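Local atomic coordinates of naphthalene dioxygenase large subunit (Rhodococcus sp., PDB entry 2B1X), a protein that forms the large subunit of a Rieske-type dioxygenase, holding an Fe2S2 cluster and an iron(III) ion in two separate domains. Residues Ala26-Pro31 / Trp203-Asp208; Asp69-Cys74 / Gly157-His162; Phe340-Glu343 / Trp349-Asp352. All coordinates share one frame; numbering follows the deposited sequence.

Contact 1 (Ala26-Pro31 / Trp203-Asp208)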
loop_
_atom_site.group_PDB
_atom_site.type_symbol
_atom_site.label_atom_id
_atom_site.label_comp_id
_atom_site.label_asym_id
_atom_site.label_seq_id
_atom_site.Cartn_x
_atom_site.Cartn_y
_atom_site.Cartn_z
ATOM N N ALA A 26 13.921 6.444 21.104
ATOM C CA ALA A 26 14.100 5.479 20.044
ATOM C C ALA A 26 13.179 4.268 20.200
ATOM O O ALA A 26 13.055 3.474 19.267
ATOM C CB ALA A 26 15.539 5.021 19.989
ATOM N N ILE A 27 12.510 4.136 21.341
ATOM C CA ILE A 27 11.690 2.943 21.575
ATOM C C ILE A 27 10.311 2.960 20.910
ATOM O O ILE A 27 9.669 1.917 20.834
ATOM C CB ILE A 27 11.530 2.652 23.068
ATOM C CG1 ILE A 27 10.620 3.708 23.708
ATOM C CG2 ILE A 27 12.896 2.532 23.752
ATOM C CD1 ILE A 27 10.089 3.306 25.060
ATOM N N ILE A 28 9.877 4.113 20.406
ATOM C CA ILE A 28 8.521 4.261 19.904
ATOM C C ILE A 28 8.261 3.682 18.504
ATOM O O ILE A 28 7.308 2.912 18.301
ATOM C CB ILE A 28 8.057 5.753 19.990
ATOM C CG1 ILE A 28 7.931 6.186 21.458
ATOM C CG2 ILE A 28 6.726 5.943 19.289
ATOM C CD1 ILE A 28 7.854 7.679 21.640
ATOM N N ASN A 29 9.082 4.076 17.545
ATOM C CA ASN A 29 8.867 3.700 16.154
ATOM C C ASN A 29 10.208 3.308 15.518
ATOM O O ASN A 29 10.910 4.158 14.973
ATOM C CB ASN A 29 8.232 4.877 15.408
ATOM C CG ASN A 29 7.955 4.572 13.960
ATOM O OD1 ASN A 29 8.170 3.435 13.494
ATOM N ND2 ASN A 29 7.522 5.585 13.212
ATOM N N ASP A 30 10.565 2.037 15.617
ATOM C CA ASP A 30 11.830 1.535 15.071
ATOM C C ASP A 30 11.715 0.068 14.636
ATOM O O ASP A 30 11.293 -0.752 15.431
ATOM C CB ASP A 30 12.916 1.693 16.135
ATOM C CG ASP A 30 14.277 1.346 15.607
ATOM O OD1 ASP A 30 14.724 0.203 15.838
ATOM O OD2 ASP A 30 14.947 2.131 14.916
ATOM N N PRO A 31 12.125 -0.280 13.400
ATOM C CA PRO A 31 11.974 -1.660 12.908
ATOM C C PRO A 31 12.709 -2.696 13.793
ATOM O O PRO A 31 12.154 -3.758 14.041
ATOM C CB PRO A 31 12.586 -1.627 11.503
ATOM C CG PRO A 31 12.638 -0.210 11.123
ATOM C CD PRO A 31 12.767 0.589 12.400
ATOM N N TRP A 203 1.726 0.576 19.304
ATOM C CA TRP A 203 0.866 0.107 20.403
ATOM C C TRP A 203 1.176 0.667 21.807
ATOM O O TRP A 203 0.261 0.877 22.646
ATOM C CB TRP A 203 0.899 -1.442 20.419
ATOM C CG TRP A 203 2.206 -2.061 20.900
ATOM C CD1 TRP A 203 3.311 -2.380 20.139
ATOM C CD2 TRP A 203 2.540 -2.396 22.239
ATOM N NE1 TRP A 203 4.301 -2.915 20.936
ATOM C CE2 TRP A 203 3.858 -2.924 22.233
ATOM C CE3 TRP A 203 1.878 -2.266 23.471
ATOM C CZ2 TRP A 203 4.496 -3.359 23.403
ATOM C CZ3 TRP A 203 2.504 -2.712 24.613
ATOM C CH2 TRP A 203 3.799 -3.246 24.576
ATOM N N LYS A 204 2.457 0.898 22.089
ATOM C CA LYS A 204 2.897 1.330 23.422
ATOM C C LYS A 204 2.311 2.664 23.826
ATOM O O LYS A 204 2.188 2.955 25.015
ATOM C CB LYS A 204 4.445 1.388 23.530
ATOM C CG LYS A 204 5.145 0.016 23.621
ATOM C CD LYS A 204 6.720 0.109 23.734
ATOM C CE LYS A 204 7.340 0.789 22.514
ATOM N NZ LYS A 204 7.127 -0.090 21.248
ATOM N N LEU A 205 1.944 3.496 22.857
ATOM C CA LEU A 205 1.401 4.808 23.165
ATOM C C LEU A 205 0.009 4.711 23.787
ATOM O O LEU A 205 -0.338 5.552 24.625
ATOM C CB LEU A 205 1.386 5.700 21.912
ATOM C CG LEU A 205 2.750 6.018 21.245
ATOM C CD1 LEU A 205 2.575 6.747 19.914
ATOM C CD2 LEU A 205 3.542 6.904 22.216
ATOM N N GLY A 206 -0.803 3.731 23.346
ATOM C CA GLY A 206 -2.072 3.420 23.994
ATOM C C GLY A 206 -1.839 2.859 25.394
ATOM O O GLY A 206 -2.464 3.273 26.363
ATOM N N ALA A 207 -0.906 1.925 25.509
ATOM C CA ALA A 207 -0.614 1.331 26.803
ATOM C C ALA A 207 -0.107 2.375 27.836
ATOM O O ALA A 207 -0.571 2.404 29.003
ATOM C CB ALA A 207 0.380 0.184 26.607
ATOM N N ASP A 208 0.796 3.252 27.391
ATOM C CA ASP A 208 1.372 4.371 28.182
ATOM C C ASP A 208 0.276 5.326 28.687
ATOM O O ASP A 208 0.279 5.782 29.848
ATOM C CB ASP A 208 2.369 5.147 27.265
ATOM C CG ASP A 208 2.949 6.413 27.902
ATOM O OD1 ASP A 208 2.458 7.561 27.616
ATOM O OD2 ASP A 208 3.923 6.373 28.692
#
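Lys204 reaches out of its helix to the carbonyl of Ile27, where the approach is made largely by carbon: Lys204 CE lies 3.1 Å from Ile27 O, and Lys204 NZ stands 3.3 Å from the same oxygen. Beside it a purely apolar touch, loose at 4.3 Å, joins Ile28 CG2 to Leu205 CD1. The lysine chain starts straight and then bends twice, at chi3 (-61°) and chi4 (-66°), which turns the ammonium aside, so that CE rather than NZ is the atom nearest the carbonyl oxygen. Near its root, Lys204 CG sits 3.4 Å above one face of the Trp203 ring, displaced toward the rim. Farther out, Asn202 OD1 and the carboxylate of Glu37 hold the ammonium, through a hydrogen bond and a salt bridge; Glu37 also accepts from Trp203 NE1, so that one carboxylate ties the tryptophan and the lysine together. Trp431 of helix 422-436 packs on both Ile27 and Lys204, while Leu205 faces helix 369-382, about 11 Å from the iron(III) ion. At the far end of the segment, Asp208 bridges to Arg91 of the second subunit, a residue of the cluster pocket there. The contact thus places the end of a buried lysine beside a backbone carbonyl, its ammonium held by Asn202 and Glu37, the latter probably balancing its charge.

Contact 2 (Asp69-Cys74 / Gly157-His162)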
loop_
_atom_site.group_PDB
_atom_site.type_symbol
_atom_site.label_atom_id
_atom_site.label_comp_id
_atom_site.label_asym_id
_atom_site.label_seq_id
_atom_site.Cartn_x
_atom_site.Cartn_y
_atom_site.Cartn_z
ATOM N N ASP A 69 0.721 -14.376 15.302
ATOM C CA ASP A 69 0.196 -15.736 15.496
ATOM C C ASP A 69 -1.295 -15.728 15.770
ATOM O O ASP A 69 -1.783 -14.979 16.632
ATOM C CB ASP A 69 0.895 -16.489 16.605
ATOM C CG ASP A 69 2.233 -17.018 16.166
ATOM O OD1 ASP A 69 2.269 -17.888 15.255
ATOM O OD2 ASP A 69 3.291 -16.585 16.671
ATOM N N GLN A 70 -1.990 -16.617 15.062
ATOM C CA GLN A 70 -3.417 -16.680 15.103
ATOM C C GLN A 70 -3.874 -17.940 15.833
ATOM O O GLN A 70 -3.424 -19.037 15.501
ATOM C CB GLN A 70 -3.946 -16.641 13.669
ATOM C CG GLN A 70 -5.422 -16.315 13.579
ATOM C CD GLN A 70 -5.928 -16.419 12.150
ATOM O OE1 GLN A 70 -5.934 -17.485 11.612
ATOM N NE2 GLN A 70 -6.362 -15.312 11.559
ATOM N N PHE A 71 -4.772 -17.766 16.816
ATOM C CA PHE A 71 -5.232 -18.849 17.674
ATOM C C PHE A 71 -6.731 -18.960 17.671
ATOM O O PHE A 71 -7.426 -17.944 17.726
ATOM C CB PHE A 71 -4.733 -18.663 19.121
ATOM C CG PHE A 71 -3.263 -18.833 19.262
ATOM C CD1 PHE A 71 -2.400 -17.740 19.088
ATOM C CD2 PHE A 71 -2.722 -20.103 19.513
ATOM C CE1 PHE A 71 -1.000 -17.907 19.185
ATOM C CE2 PHE A 71 -1.326 -20.285 19.614
ATOM C CZ PHE A 71 -0.467 -19.186 19.429
ATOM N N ILE A 72 -7.240 -20.190 17.587
ATOM C CA ILE A 72 -8.657 -20.435 17.883
ATOM C C ILE A 72 -8.820 -20.547 19.404
ATOM O O ILE A 72 -8.145 -21.361 20.058
ATOM C CB ILE A 72 -9.132 -21.769 17.215
ATOM C CG1 ILE A 72 -9.041 -21.683 15.694
ATOM C CG2 ILE A 72 -10.536 -22.104 17.611
ATOM C CD1 ILE A 72 -8.993 -23.086 15.054
ATOM N N VAL A 73 -9.713 -19.731 19.963
ATOM C CA VAL A 73 -9.974 -19.798 21.382
ATOM C C VAL A 73 -11.400 -20.294 21.494
ATOM O O VAL A 73 -12.302 -19.629 21.030
ATOM C CB VAL A 73 -9.766 -18.405 22.071
ATOM C CG1 VAL A 73 -10.126 -18.474 23.585
ATOM C CG2 VAL A 73 -8.329 -17.952 21.875
ATOM N N CYS A 74 -11.597 -21.479 22.056
ATOM C CA CYS A 74 -12.916 -22.105 21.999
ATOM C C CYS A 74 -13.303 -22.825 23.277
ATOM O O CYS A 74 -12.460 -23.096 24.130
ATOM C CB CYS A 74 -13.019 -23.048 20.797
ATOM S SG CYS A 74 -11.916 -24.486 20.833
ATOM N N GLY A 157 -2.997 -15.837 27.116
ATOM C CA GLY A 157 -2.050 -16.829 26.659
ATOM C C GLY A 157 -0.637 -16.318 26.644
ATOM O O GLY A 157 -0.368 -15.093 26.548
ATOM N N SER A 158 0.287 -17.249 26.777
ATOM C CA SER A 158 1.700 -16.923 26.660
ATOM C C SER A 158 2.346 -17.938 25.725
ATOM O O SER A 158 2.005 -19.132 25.737
ATOM C CB SER A 158 2.399 -16.902 28.029
ATOM O OG SER A 158 3.813 -16.920 27.847
ATOM N N LEU A 159 3.276 -17.457 24.916
ATOM C CA LEU A 159 4.018 -18.324 24.005
ATOM C C LEU A 159 5.141 -19.117 24.694
ATOM O O LEU A 159 5.786 -19.978 24.064
ATOM C CB LEU A 159 4.580 -17.466 22.862
ATOM C CG LEU A 159 3.808 -17.474 21.540
ATOM C CD1 LEU A 159 2.372 -18.086 21.576
ATOM C CD2 LEU A 159 3.858 -16.135 20.811
ATOM N N ASP A 160 5.389 -18.805 25.968
ATOM C CA ASP A 160 6.511 -19.349 26.724
ATOM C C ASP A 160 6.009 -20.476 27.648
ATOM O O ASP A 160 5.199 -20.238 28.559
ATOM C CB ASP A 160 7.178 -18.211 27.512
ATOM C CG ASP A 160 8.349 -18.672 28.378
ATOM O OD1 ASP A 160 8.742 -19.867 28.361
ATOM O OD2 ASP A 160 8.955 -17.860 29.091
ATOM N N PRO A 161 6.422 -21.707 27.368
ATOM C CA PRO A 161 5.988 -22.852 28.172
ATOM C C PRO A 161 6.471 -22.761 29.613
ATOM O O PRO A 161 5.848 -23.372 30.486
ATOM C CB PRO A 161 6.600 -24.066 27.434
ATOM C CG PRO A 161 7.600 -23.533 26.557
ATOM C CD PRO A 161 7.294 -22.108 26.259
ATOM N N HIS A 162 7.521 -21.975 29.858
ATOM C CA HIS A 162 8.134 -21.857 31.189
ATOM C C HIS A 162 7.787 -20.534 31.893
ATOM O O HIS A 162 8.432 -20.162 32.867
ATOM C CB HIS A 162 9.657 -22.026 31.097
ATOM C CG HIS A 162 10.081 -23.263 30.380
ATOM N ND1 HIS A 162 9.751 -24.526 30.821
ATOM C CD2 HIS A 162 10.785 -23.436 29.235
ATOM C CE1 HIS A 162 10.242 -25.425 29.990
ATOM N NE2 HIS A 162 10.870 -24.790 29.014
#
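Phe71 and Leu159 supply the apolar part of this contact, a single meeting of one ring with one methyl group. Leu159 CD1 comes to 3.7 Å from Phe71 CZ, the far corner of the ring, and lies slightly farther from CE1; the leucine comes in aslant to the ring. Phe71 directs its ring toward the other segment with CG anti to the carbonyl carbon (chi1 -68°). Leu159 answers with an unusual shape: at chi2 13° its CD1 nearly eclipses CA, a conformation that suggests some torsional strain in the model. Its other methyl, CD2, stays 4.2 Å from Asp69 OD2, a plain van der Waals approach.

The polar interactions involve Asp69 and the chain around Leu159. Both carboxylate oxygens of Asp69 are taken by successive backbone amides of the third subunit, OD2 by Phe387 N and OD1 by Ala388 N, so the group that borders Leu159 is held by a neighbouring copy of the protein. Beyond Leu159 the chain is shaped by two consecutive side-chain turns. Ser158 OG accepts from Asp160 N at 3.1 Å, an ST turn, and also bonds to the carbonyl of His44. Asp160 OD1 then accepts from His162 N at 2.9 Å, an Asx turn whose donor comes from above the carboxylate plane.

Strand 69-75 runs between strands 60-66 and 81-85 in an antiparallel sheet, and strand 154-158 is the middle member of another, flanked by 47-51 and 147-151. Leu159, in the loop just past strand 154-158, brings the end of that sheet against the other, with Met145 and Leu85 packed on Phe71, Ile66 on Leu159, and Phe387 and Gln386 of the third subunit also packing on the pair.

Contact 3 (Phe340-Glu343 / Trp349-Asp352)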
loop_
_atom_site.group_PDB
_atom_site.type_symbol
_atom_site.label_atom_id
_atom_site.label_comp_id
_atom_site.label_asym_id
_atom_site.label_seq_id
_atom_site.Cartn_x
_atom_site.Cartn_y
_atom_site.Cartn_z
ATOM N N PHE A 340 -16.827 -3.658 24.940
ATOM C CA PHE A 340 -17.710 -3.088 25.963
ATOM C C PHE A 340 -18.240 -4.226 26.821
ATOM O O PHE A 340 -18.701 -5.245 26.287
ATOM C CB PHE A 340 -18.869 -2.316 25.315
ATOM C CG PHE A 340 -19.988 -1.965 26.280
ATOM C CD1 PHE A 340 -19.830 -0.922 27.195
ATOM C CD2 PHE A 340 -21.157 -2.698 26.296
ATOM C CE1 PHE A 340 -20.841 -0.587 28.101
ATOM C CE2 PHE A 340 -22.203 -2.387 27.215
ATOM C CZ PHE A 340 -22.033 -1.324 28.116
ATOM N N LEU A 341 -18.179 -4.062 28.153
ATOM C CA LEU A 341 -18.644 -5.103 29.065
ATOM C C LEU A 341 -19.632 -4.540 30.062
ATOM O O LEU A 341 -19.564 -3.371 30.405
ATOM C CB LEU A 341 -17.482 -5.751 29.822
ATOM C CG LEU A 341 -16.438 -6.539 28.992
ATOM C CD1 LEU A 341 -15.424 -5.629 28.451
ATOM C CD2 LEU A 341 -15.776 -7.618 29.865
ATOM N N VAL A 342 -20.554 -5.378 30.519
ATOM C CA VAL A 342 -21.533 -4.968 31.543
ATOM C C VAL A 342 -21.966 -6.221 32.319
ATOM O O VAL A 342 -21.917 -7.353 31.795
ATOM C CB VAL A 342 -22.733 -4.188 30.916
ATOM C CG1 VAL A 342 -23.594 -5.094 30.004
ATOM C CG2 VAL A 342 -23.589 -3.437 31.984
ATOM N N GLU A 343 -22.359 -6.024 33.576
ATOM C CA GLU A 343 -22.740 -7.133 34.441
ATOM C C GLU A 343 -23.952 -7.801 33.820
ATOM O O GLU A 343 -24.888 -7.107 33.422
ATOM C CB GLU A 343 -23.052 -6.605 35.849
ATOM C CG GLU A 343 -21.812 -6.276 36.688
ATOM C CD GLU A 343 -21.128 -4.933 36.367
ATOM O OE1 GLU A 343 -20.045 -4.694 36.957
ATOM O OE2 GLU A 343 -21.639 -4.112 35.544
ATOM N N TRP A 349 -32.320 -1.489 31.080
ATOM C CA TRP A 349 -32.242 -0.048 30.926
ATOM C C TRP A 349 -30.789 0.409 31.152
ATOM O O TRP A 349 -30.279 1.248 30.393
ATOM C CB TRP A 349 -33.251 0.695 31.839
ATOM C CG TRP A 349 -32.965 0.639 33.318
ATOM C CD1 TRP A 349 -33.536 -0.203 34.228
ATOM C CD2 TRP A 349 -32.051 1.457 34.055
ATOM N NE1 TRP A 349 -33.040 0.045 35.488
ATOM C CE2 TRP A 349 -32.123 1.058 35.412
ATOM C CE3 TRP A 349 -31.183 2.504 33.714
ATOM C CZ2 TRP A 349 -31.356 1.659 36.421
ATOM C CZ3 TRP A 349 -30.414 3.093 34.706
ATOM C CH2 TRP A 349 -30.503 2.666 36.050
ATOM N N PHE A 350 -30.134 -0.153 32.179
ATOM C CA PHE A 350 -28.756 0.226 32.495
ATOM C C PHE A 350 -27.756 -0.232 31.437
ATOM O O PHE A 350 -26.815 0.501 31.114
ATOM C CB PHE A 350 -28.341 -0.288 33.864
ATOM C CG PHE A 350 -26.959 0.114 34.257
ATOM C CD1 PHE A 350 -25.859 -0.712 33.949
ATOM C CD2 PHE A 350 -26.737 1.314 34.928
ATOM C CE1 PHE A 350 -24.574 -0.343 34.317
ATOM C CE2 PHE A 350 -25.443 1.690 35.295
ATOM C CZ PHE A 350 -24.371 0.847 34.986
ATOM N N LYS A 351 -27.959 -1.434 30.903
ATOM C CA LYS A 351 -27.092 -1.961 29.827
ATOM C C LYS A 351 -27.074 -1.027 28.610
ATOM O O LYS A 351 -26.008 -0.669 28.101
ATOM C CB LYS A 351 -27.531 -3.370 29.409
ATOM C CG LYS A 351 -27.276 -4.449 30.468
ATOM C CD LYS A 351 -27.527 -5.867 29.904
ATOM C CE LYS A 351 -27.614 -6.926 31.002
ATOM N NZ LYS A 351 -27.716 -8.304 30.460
ATOM N N ASP A 352 -28.256 -0.596 28.183
ATOM C CA ASP A 352 -28.388 0.350 27.081
ATOM C C ASP A 352 -27.750 1.715 27.385
ATOM O O ASP A 352 -27.006 2.270 26.568
ATOM C CB ASP A 352 -29.860 0.556 26.715
ATOM C CG ASP A 352 -30.019 1.315 25.403
ATOM O OD1 ASP A 352 -29.431 0.875 24.383
ATOM O OD2 ASP A 352 -30.662 2.369 25.289
#
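Lys351 NZ is gripped by two oxygens, Gln189 OE1 on strand 188-199 and the backbone carbonyl of Lys344, and on its way there the lysine lies across the end of the strand. Its chain is extended beyond CG, crossing Val342 at about a right angle: Lys351 CG meets Val342 CG1 at 3.8 Å, and Lys351 CE passes 3.6 Å from Glu343 O. The second methyl of the valine, CG2, stands anti to the backbone N and touches the edge of the Phe350 ring in its plane, 4.0 Å from CE1. One short connection leads from strand 333-343 into helix 348-361, which folds back on the strand it follows; a helix laid against a long antiparallel sheet is in keeping with the Bet v 1-like clan of this catalytic domain. Two residues before the valine, Phe340 CZ comes within 4.0 Å of Lys351 O, in an oblique approach. The Phe340 ring meets Tyr358 farther along the helix, and Met64 of the small subunit packs on it. Glu343, at the strand end, makes a salt bridge with Arg183 through OE1.

How the contacts relate
Contacts 1 and 2 are made by buried residues alone, whereas contact 3 lies farther from the chain's centre and includes the partly exposed Lys351. Contact 2 brings two sheets together on the Rieske side; contacts 1 and 3 both involve the catalytic domain and lie on opposite sides of the chain's centre, their centres about 32 Å apart. Strand 318-330 borders both, packing against Trp203 in one and pairing with Leu341 in the other. Each uses a lysine, but only the ammonium of contact 1 has a carboxylate partner. Contact 2 is the smallest, resting on one ring-to-methyl touch with a carboxylate oxygen near the second methyl. Contacts 2 and 3 border the small subunit, contacts 1 and 2 other copies of this protein.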